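Local coordinates for putative flavoprotein decarboxylase (Streptomyces olivoviridis, PDB 6JLS) that binds flavin mononucleotide and is an FMN-dependent cysteine decarboxylase of thioviridamide biosynthesis, at residues 94-99 with 123-128; 19-24 with 45-50. All coordinates share one frame; numbering follows the deposited sequence.

How the contacts relate
Contact 1 (94-99 with 123-128) and contact 2 (19-24 with 45-50) illustrate how one parallel sheet is assembled, their centres about 9 Å apart: contact 2 pairs two strands, while contact 1 joins a strand to the chain that leads into the next one. Strands 18-23 and 95-101 are the shared seam: Val97 N lies 2.9 Å from Thr20 O, and Val97 O lies 2.6 Å from Cys22 N, both probable hydrogen bonds. Next to this ladder, Val98 CG2 packs 3.7 Å from Cys22 CB. Contact 2 runs up to the FMN phosphate through Ser24, whereas in contact 1 the side chain of Ala125 stays about 14 Å from a bound FMN.

Contact 1 (94-99 with 123-128); sequences DAVVVA and MAAECP
Two torsions bring Cys127 and Val96 together: chi1 of 57° tucks the cysteine SG between its own backbone N and carbonyl carbon, while chi1 of 174° at Val96 sets CG1 opposite the backbone N and leaves CG2 beside it, on the side facing the cysteine. As a result SG meets the methyl CG2 of Val96 at 3.6 Å, and it also lies 3.8 Å from CA of Ala95, so the sulfur rests against the beginning of strand 95-101. The same Val96 branch reaches the CB of Ala125 at 3.9 Å. One methyl thus touches two residues of the chain leaving helix 117-124. A single hydrogen bond joins the backbones: Val96 N donates to Pro128 O over 3.1 Å, with an angle of 164° at the hydrogen, and the same oxygen receives a CA-H...O contact from Ala95. This bond starts the parallel pairing of strand 95-101 with strand 129-133, which Val96 continues through its backbone bond to Ile130. The segments therefore belong to a beta-alpha-beta crossover of the flavoprotein's Rossmann-like fold, in which the chain leaves one strand, passes through helices 103-110 and 117-124 and returns as the next strand. The touching parts run roughly at right angles, as residues 125-128 are still turning from the helix into the sheet. At the start of the strand, the carbonyl oxygen of Asp94 lies 3.4 Å from CB of Cys127 and is equally near CD of Pro128. The Asp94 carboxylate serves a different strand, its OD2 accepting a hydrogen bond from Thr18 N. Ala125 O also receives a weak hydrogen bond from Lys142 of the second subunit.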
ATOM      1  N   ASP A  94       1.579 -14.631 -39.023  1.00 48.57           N
ATOM      2  CA  ASP A  94       1.430 -15.725 -39.974  1.00 47.98           C
ATOM      3  C   ASP A  94       1.193 -17.063 -39.292  1.00 52.07           C
ATOM      4  O   ASP A  94       0.780 -18.021 -39.955  1.00 56.17           O
ATOM      5  CB  ASP A  94       2.658 -15.824 -40.875  1.00 48.43           C
ATOM      6  CG  ASP A  94       2.969 -14.520 -41.558  1.00 60.86           C
ATOM      7  OD1 ASP A  94       2.038 -13.922 -42.142  1.00 67.56           O
ATOM      8  OD2 ASP A  94       4.137 -14.084 -41.488  1.00 68.00           O
ATOM      9  N   ALA A  95       1.436 -17.147 -37.990  1.00 50.36           N
ATOM     10  CA  ALA A  95       1.017 -18.300 -37.212  1.00 49.15           C
ATOM     11  C   ALA A  95       1.000 -17.894 -35.751  1.00 49.62           C
ATOM     12  O   ALA A  95       1.780 -17.036 -35.328  1.00 49.44           O
ATOM     13  CB  ALA A  95       1.940 -19.504 -37.420  1.00 54.55           C
ATOM     14  N   VAL A  96       0.105 -18.523 -34.996  1.00 44.64           N
ATOM     15  CA  VAL A  96      -0.028 -18.345 -33.556  1.00 34.51           C
ATOM     16  C   VAL A  96       0.100 -19.720 -32.924  1.00 37.77           C
ATOM     17  O   VAL A  96      -0.642 -20.634 -33.292  1.00 45.33           O
ATOM     18  CB  VAL A  96      -1.384 -17.708 -33.197  1.00 35.77           C
ATOM     19  CG1 VAL A  96      -1.593 -17.661 -31.676  1.00 27.55           C
ATOM     20  CG2 VAL A  96      -1.524 -16.333 -33.839  1.00 28.71           C
ATOM     21  N   VAL A  97       1.036 -19.871 -31.986  1.00 39.29           N
ATOM     22  CA  VAL A  97       1.268 -21.135 -31.285  1.00 35.78           C
ATOM     23  C   VAL A  97       0.954 -20.945 -29.806  1.00 36.17           C
ATOM     24  O   VAL A  97       1.443 -19.997 -29.181  1.00 46.89           O
ATOM     25  CB  VAL A  97       2.716 -21.626 -31.455  1.00 35.65           C
ATOM     26  CG1 VAL A  97       2.901 -22.982 -30.782  1.00 32.38           C
ATOM     27  CG2 VAL A  97       3.075 -21.701 -32.909  1.00 36.45           C
ATOM     28  N   VAL A  98       0.143 -21.839 -29.244  1.00 27.85           N
ATOM     29  CA  VAL A  98      -0.080 -21.888 -27.803  1.00 31.52           C
ATOM     30  C   VAL A  98       0.585 -23.163 -27.300  1.00 37.33           C
ATOM     31  O   VAL A  98       0.120 -24.283 -27.570  1.00 33.47           O
ATOM     32  CB  VAL A  98      -1.565 -21.832 -27.426  1.00 32.71           C
ATOM     33  CG1 VAL A  98      -1.727 -21.764 -25.899  1.00 26.72           C
ATOM     34  CG2 VAL A  98      -2.228 -20.632 -28.073  1.00 33.18           C
ATOM     35  N   ALA A  99       1.685 -22.988 -26.575  1.00 30.76           N
ATOM     36  CA  ALA A  99       2.555 -24.090 -26.190  1.00 31.52           C
ATOM     37  C   ALA A  99       3.398 -23.673 -24.990  1.00 36.49           C
ATOM     38  O   ALA A  99       4.336 -22.876 -25.130  1.00 35.76           O
ATOM     39  CB  ALA A  99       3.443 -24.495 -27.362  1.00 29.35           C
ATOM     40  N   MET A 123      -8.483 -16.086 -30.688  1.00 37.93           N
ATOM     41  CA  MET A 123      -9.801 -15.943 -31.303  1.00 39.19           C
ATOM     42  C   MET A 123      -9.850 -14.831 -32.345  1.00 46.39           C
ATOM     43  O   MET A 123     -10.762 -14.832 -33.176  1.00 48.63           O
ATOM     44  CB  MET A 123     -10.867 -15.713 -30.239  1.00 40.71           C
ATOM     45  CG  MET A 123     -11.172 -16.963 -29.454  1.00 54.02           C
ATOM     46  SD  MET A 123     -12.636 -16.782 -28.437  1.00 60.12           S
ATOM     47  CE  MET A 123     -13.880 -16.563 -29.721  1.00 52.09           C
ATOM     48  N   ALA A 124      -8.898 -13.893 -32.334  1.00 42.83           N
ATOM     49  CA  ALA A 124      -8.819 -12.866 -33.365  1.00 39.34           C
ATOM     50  C   ALA A 124      -7.978 -13.291 -34.560  1.00 41.56           C
ATOM     51  O   ALA A 124      -8.022 -12.629 -35.602  1.00 46.16           O
ATOM     52  CB  ALA A 124      -8.248 -11.563 -32.782  1.00 41.35           C
ATOM     53  N   ALA A 125      -7.222 -14.370 -34.440  1.00 42.31           N
ATOM     54  CA  ALA A 125      -6.272 -14.736 -35.472  1.00 47.43           C
ATOM     55  C   ALA A 125      -6.975 -15.430 -36.628  1.00 54.74           C
ATOM     56  O   ALA A 125      -7.871 -16.259 -36.430  1.00 49.99           O
ATOM     57  CB  ALA A 125      -5.185 -15.645 -34.896  1.00 44.22           C
ATOM     58  N   GLU A 126      -6.555 -15.082 -37.842  1.00 60.32           N
ATOM     59  CA  GLU A 126      -7.024 -15.728 -39.058  1.00 64.35           C
ATOM     60  C   GLU A 126      -5.944 -16.576 -39.716  1.00 63.31           C
ATOM     61  O   GLU A 126      -6.221 -17.273 -40.701  1.00 69.47           O
ATOM     62  CB  GLU A 126      -7.550 -14.670 -40.026  1.00 68.88           C
ATOM     63  CG  GLU A 126      -8.844 -14.051 -39.546  1.00 74.67           C
ATOM     64  CD  GLU A 126      -9.432 -13.100 -40.552  1.00 83.67           C
ATOM     65  OE1 GLU A 126      -8.750 -12.114 -40.900  1.00 88.13           O
ATOM     66  OE2 GLU A 126     -10.566 -13.348 -41.009  1.00 88.57           O
ATOM     67  N   CYS A 127      -4.733 -16.553 -39.173  1.00 50.44           N
ATOM     68  CA  CYS A 127      -3.635 -17.402 -39.592  1.00 44.11           C
ATOM     69  C   CYS A 127      -3.771 -18.789 -38.969  1.00 45.01           C
ATOM     70  O   CYS A 127      -4.597 -19.002 -38.077  1.00 47.94           O
ATOM     71  CB  CYS A 127      -2.322 -16.749 -39.167  1.00 47.18           C
ATOM     72  SG  CYS A 127      -2.253 -16.448 -37.380  1.00 48.68           S
ATOM     73  N   PRO A 128      -2.960 -19.754 -39.410  1.00 46.98           N
ATOM     74  CA  PRO A 128      -2.903 -21.052 -38.717  1.00 47.78           C
ATOM     75  C   PRO A 128      -2.645 -20.899 -37.224  1.00 48.32           C
ATOM     76  O   PRO A 128      -1.838 -20.071 -36.789  1.00 50.21           O
ATOM     77  CB  PRO A 128      -1.733 -21.766 -39.403  1.00 49.78           C
ATOM     78  CG  PRO A 128      -1.650 -21.152 -40.734  1.00 47.96           C
ATOM     79  CD  PRO A 128      -2.124 -19.741 -40.622  1.00 43.96           C
TER

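Contact 2 (19-24 with 45-50); sequences LTMCLS and GRLHVA. With FMN (flavin mononucleotide), chain B.
The imidazole of His48 meets Thr20 at its edge: Thr20 OG1 lies near the ring plane, 3.6 Å from His48 CD2, and Leu19 O approaches the ring obliquely. The polar ends of this pair are held elsewhere, Thr20 OG1 by Ser93 and His48 ND1 by the backbone N of Ser71, and the second bond would help to fix the ring's rotation. Beneath them the two strands form a regular parallel ladder of five backbone hydrogen bonds, running from Leu19 N with Arg46 O to Leu23 N with Ala50 O. In its middle, Met21 N donates to His48 O over 2.7 Å at a nearly straight 175°, while Met21 O accepts from Ala50 N at 2.9 Å. On the face opposite the histidine, Met21 extends with CG anti to its backbone N (chi1 169°) and bends at chi3, laying CE 3.5 Å from Val49 CG2 and 3.8 Å from Leu47 CD1. Leu19 runs alongside Leu47, and its CD2 meets that same CD1 at 3.8 Å. Ala36 and Leu39 of helix 32-40 cover this apolar layer; Val118 of helix 117-124 packs on Cys22 and Ala50 across the sheet. Past the strand end, Ser24 OG stands 3.1 Å from the phosphate oxygen O1P of FMN and also contacts Thr102 and Thr105. Strand 18-23, helix 32-40 and strand 46-51 thus make the right-handed beta-alpha-beta unit of a Rossmann-like flavoprotein, with the FMN phosphate bound beyond the carboxyl end of its first strand.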
ATOM      1  N   LEU A  19       5.601 -14.657 -36.209  1.00 42.58           N
ATOM      2  CA  LEU A  19       5.025 -15.712 -35.388  1.00 43.07           C
ATOM      3  C   LEU A  19       4.755 -15.212 -33.974  1.00 44.51           C
ATOM      4  O   LEU A  19       5.624 -14.602 -33.339  1.00 47.40           O
ATOM      5  CB  LEU A  19       5.946 -16.933 -35.332  1.00 43.95           C
ATOM      6  CG  LEU A  19       5.353 -18.128 -34.582  1.00 47.47           C
ATOM      7  CD1 LEU A  19       5.643 -19.419 -35.315  1.00 50.58           C
ATOM      8  CD2 LEU A  19       5.861 -18.212 -33.146  1.00 54.76           C
ATOM      9  N   THR A  20       3.560 -15.492 -33.470  1.00 39.48           N
ATOM     10  CA  THR A  20       3.202 -15.166 -32.097  1.00 38.16           C
ATOM     11  C   THR A  20       3.117 -16.448 -31.278  1.00 38.04           C
ATOM     12  O   THR A  20       2.361 -17.366 -31.622  1.00 40.31           O
ATOM     13  CB  THR A  20       1.886 -14.396 -32.039  1.00 39.19           C
ATOM     14  OG1 THR A  20       2.057 -13.127 -32.693  1.00 46.36           O
ATOM     15  CG2 THR A  20       1.462 -14.166 -30.597  1.00 26.63           C
ATOM     16  N   MET A  21       3.891 -16.488 -30.198  1.00 35.60           N
ATOM     17  CA  MET A  21       3.972 -17.592 -29.252  1.00 29.90           C
ATOM     18  C   MET A  21       3.178 -17.244 -27.989  1.00 34.00           C
ATOM     19  O   MET A  21       3.401 -16.187 -27.382  1.00 36.19           O
ATOM     20  CB  MET A  21       5.449 -17.842 -28.931  1.00 26.06           C
ATOM     21  CG  MET A  21       5.746 -18.771 -27.783  1.00 49.59           C
ATOM     22  SD  MET A  21       7.539 -19.111 -27.625  1.00 55.50           S
ATOM     23  CE  MET A  21       8.247 -17.679 -28.410  1.00 45.05           C
ATOM     24  N   CYS A  22       2.254 -18.116 -27.590  1.00 34.09           N
ATOM     25  CA  CYS A  22       1.464 -17.896 -26.382  1.00 28.98           C
ATOM     26  C   CYS A  22       1.825 -18.909 -25.304  1.00 32.70           C
ATOM     27  O   CYS A  22       1.997 -20.100 -25.584  1.00 30.10           O
ATOM     28  CB  CYS A  22      -0.040 -17.968 -26.662  1.00 34.88           C
ATOM     29  SG  CYS A  22      -0.718 -16.703 -27.780  1.00 37.56           S
ATOM     30  N   LEU A  23       1.928 -18.431 -24.063  1.00 34.64           N
ATOM     31  CA  LEU A  23       2.333 -19.250 -22.929  1.00 24.03           C
ATOM     32  C   LEU A  23       1.234 -19.274 -21.873  1.00 24.81           C
ATOM     33  O   LEU A  23       0.748 -18.220 -21.449  1.00 29.59           O
ATOM     34  CB  LEU A  23       3.631 -18.721 -22.324  1.00 29.51           C
ATOM     35  CG  LEU A  23       4.850 -18.680 -23.248  1.00 33.00           C
ATOM     36  CD1 LEU A  23       6.083 -18.264 -22.450  1.00 39.17           C
ATOM     37  CD2 LEU A  23       5.066 -20.035 -23.894  1.00 33.78           C
ATOM     38  N   SER A  24       0.879 -20.477 -21.435  1.00 25.35           N
ATOM     39  CA  SER A  24      -0.190 -20.794 -20.492  1.00 30.16           C
ATOM     40  C   SER A  24       0.397 -21.129 -19.111  1.00 29.54           C
ATOM     41  O   SER A  24       1.592 -21.398 -18.963  1.00 32.57           O
ATOM     42  CB  SER A  24      -1.004 -21.984 -21.042  1.00 30.92           C
ATOM     43  OG  SER A  24      -2.330 -21.968 -20.591  1.00 53.68           O
ATOM     44  N   GLY A  45      11.324 -13.892 -38.618  1.00 62.39           N
ATOM     45  CA  GLY A  45      11.535 -12.470 -38.788  1.00 53.13           C
ATOM     46  C   GLY A  45      11.027 -11.630 -37.638  1.00 56.28           C
ATOM     47  O   GLY A  45      11.788 -10.849 -37.067  1.00 64.31           O
ATOM     48  N   ARG A  46       9.742 -11.756 -37.305  1.00 51.08           N
ATOM     49  CA  ARG A  46       9.153 -11.114 -36.139  1.00 46.46           C
ATOM     50  C   ARG A  46       8.653 -12.189 -35.197  1.00 55.04           C
ATOM     51  O   ARG A  46       7.936 -13.102 -35.616  1.00 56.47           O
ATOM     52  CB  ARG A  46       7.986 -10.205 -36.498  1.00 52.29           C
ATOM     53  CG  ARG A  46       8.382  -8.918 -37.112  1.00 71.36           C
ATOM     54  CD  ARG A  46       7.995  -7.759 -36.232  1.00 80.20           C
ATOM     55  NE  ARG A  46       8.619  -6.538 -36.724  1.00 88.79           N
ATOM     56  CZ  ARG A  46       9.805  -6.097 -36.316  1.00 86.72           C
ATOM     57  NH1 ARG A  46      10.483  -6.770 -35.399  1.00 79.06           N
ATOM     58  NH2 ARG A  46      10.310  -4.981 -36.818  1.00 92.12           N
ATOM     59  N   LEU A  47       9.010 -12.068 -33.927  1.00 51.25           N
ATOM     60  CA  LEU A  47       8.521 -12.960 -32.892  1.00 44.17           C
ATOM     61  C   LEU A  47       7.784 -12.130 -31.860  1.00 47.27           C
ATOM     62  O   LEU A  47       8.314 -11.118 -31.393  1.00 44.81           O
ATOM     63  CB  LEU A  47       9.669 -13.718 -32.242  1.00 48.58           C
ATOM     64  CG  LEU A  47       9.293 -14.722 -31.164  1.00 49.44           C
ATOM     65  CD1 LEU A  47       8.416 -15.818 -31.755  1.00 47.44           C
ATOM     66  CD2 LEU A  47      10.578 -15.283 -30.582  1.00 47.31           C
ATOM     67  N   HIS A  48       6.554 -12.535 -31.532  1.00 48.59           N
ATOM     68  CA  HIS A  48       5.805 -11.976 -30.411  1.00 39.37           C
ATOM     69  C   HIS A  48       5.511 -13.060 -29.384  1.00 38.89           C
ATOM     70  O   HIS A  48       5.352 -14.237 -29.727  1.00 41.91           O
ATOM     71  CB  HIS A  48       4.479 -11.372 -30.852  1.00 42.38           C
ATOM     72  CG  HIS A  48       4.603 -10.327 -31.909  1.00 46.82           C
ATOM     73  ND1 HIS A  48       5.131  -9.077 -31.662  1.00 47.44           N
ATOM     74  CD2 HIS A  48       4.230 -10.330 -33.208  1.00 45.85           C
ATOM     75  CE1 HIS A  48       5.091  -8.362 -32.769  1.00 47.27           C
ATOM     76  NE2 HIS A  48       4.546  -9.098 -33.722  1.00 51.04           N
ATOM     77  N   VAL A  49       5.394 -12.656 -28.122  1.00 35.00           N
ATOM     78  CA  VAL A  49       5.080 -13.576 -27.034  1.00 36.61           C
ATOM     79  C   VAL A  49       3.995 -12.952 -26.175  1.00 41.41           C
ATOM     80  O   VAL A  49       4.064 -11.760 -25.852  1.00 39.19           O
ATOM     81  CB  VAL A  49       6.313 -13.913 -26.174  1.00 42.92           C
ATOM     82  CG1 VAL A  49       5.924 -14.863 -25.054  1.00 37.48           C
ATOM     83  CG2 VAL A  49       7.386 -14.538 -27.029  1.00 54.38           C
ATOM     84  N   ALA A  50       2.986 -13.752 -25.832  1.00 34.62           N
ATOM     85  CA  ALA A  50       1.912 -13.345 -24.939  1.00 33.92           C
ATOM     86  C   ALA A  50       1.784 -14.384 -23.838  1.00 35.29           C
ATOM     87  O   ALA A  50       1.982 -15.584 -24.082  1.00 29.69           O
ATOM     88  CB  ALA A  50       0.582 -13.219 -25.682  1.00 30.82           C
TER
HETATM   89  N1  FMN B 501      -2.730 -26.991 -15.844  1.00 67.35           N
HETATM   90  C2  FMN B 501      -2.636 -27.605 -17.073  1.00 64.67           C
HETATM   91  O2  FMN B 501      -3.620 -27.640 -17.807  1.00 62.25           O
HETATM   92  N3  FMN B 501      -1.450 -28.186 -17.470  1.00 60.98           N
HETATM   93  C4  FMN B 501      -0.345 -28.154 -16.643  1.00 60.93           C
HETATM   94  O4  FMN B 501       0.720 -28.670 -16.994  1.00 57.39           O
HETATM   95  C4A FMN B 501      -0.439 -27.532 -15.405  1.00 63.67           C
HETATM   96  N5  FMN B 501       0.661 -27.492 -14.570  1.00 62.29           N
HETATM   97  C5A FMN B 501       0.577 -26.882 -13.337  1.00 53.13           C
HETATM   98  C6  FMN B 501       1.699 -26.864 -12.518  1.00 50.82           C
HETATM   99  C7  FMN B 501       1.637 -26.246 -11.269  1.00 55.53           C
HETATM  100  C7M FMN B 501       2.868 -26.241 -10.399  1.00 42.46           C
HETATM  101  C8  FMN B 501       0.438 -25.644 -10.840  1.00 53.48           C
HETATM  102  C8M FMN B 501       0.365 -24.974  -9.493  1.00 45.87           C
HETATM  103  C9  FMN B 501      -0.690 -25.669 -11.671  1.00 50.48           C
HETATM  104  C9A FMN B 501      -0.619 -26.291 -12.923  1.00 52.96           C
HETATM  105  N10 FMN B 501      -1.724 -26.331 -13.764  1.00 56.31           N
HETATM  106  C10 FMN B 501      -1.636 -26.947 -15.002  1.00 62.80           C
HETATM  107  C1' FMN B 501      -3.014 -25.684 -13.348  1.00 55.66           C
HETATM  108  C2' FMN B 501      -3.127 -24.325 -14.058  1.00 50.52           C
HETATM  109  O2' FMN B 501      -2.090 -23.434 -13.685  1.00 44.30           O
HETATM  110  C3' FMN B 501      -4.475 -23.667 -13.798  1.00 53.47           C
HETATM  111  O3' FMN B 501      -5.468 -24.420 -14.452  1.00 63.43           O
HETATM  112  C4' FMN B 501      -4.449 -22.227 -14.309  1.00 54.55           C
HETATM  113  O4' FMN B 501      -5.587 -21.473 -13.927  1.00 57.65           O
HETATM  114  C5' FMN B 501      -4.301 -22.188 -15.823  1.00 45.31           C
HETATM  115  O5' FMN B 501      -4.404 -20.829 -16.175  1.00 32.25           O
HETATM  116  P   FMN B 501      -4.223 -20.341 -17.688  1.00 34.92           P
HETATM  117  O1P FMN B 501      -4.666 -21.450 -18.625  1.00 27.92           O
HETATM  118  O2P FMN B 501      -5.098 -19.127 -17.917  1.00 36.04           O
HETATM  119  O3P FMN B 501      -2.771 -20.035 -17.951  1.00 34.36           O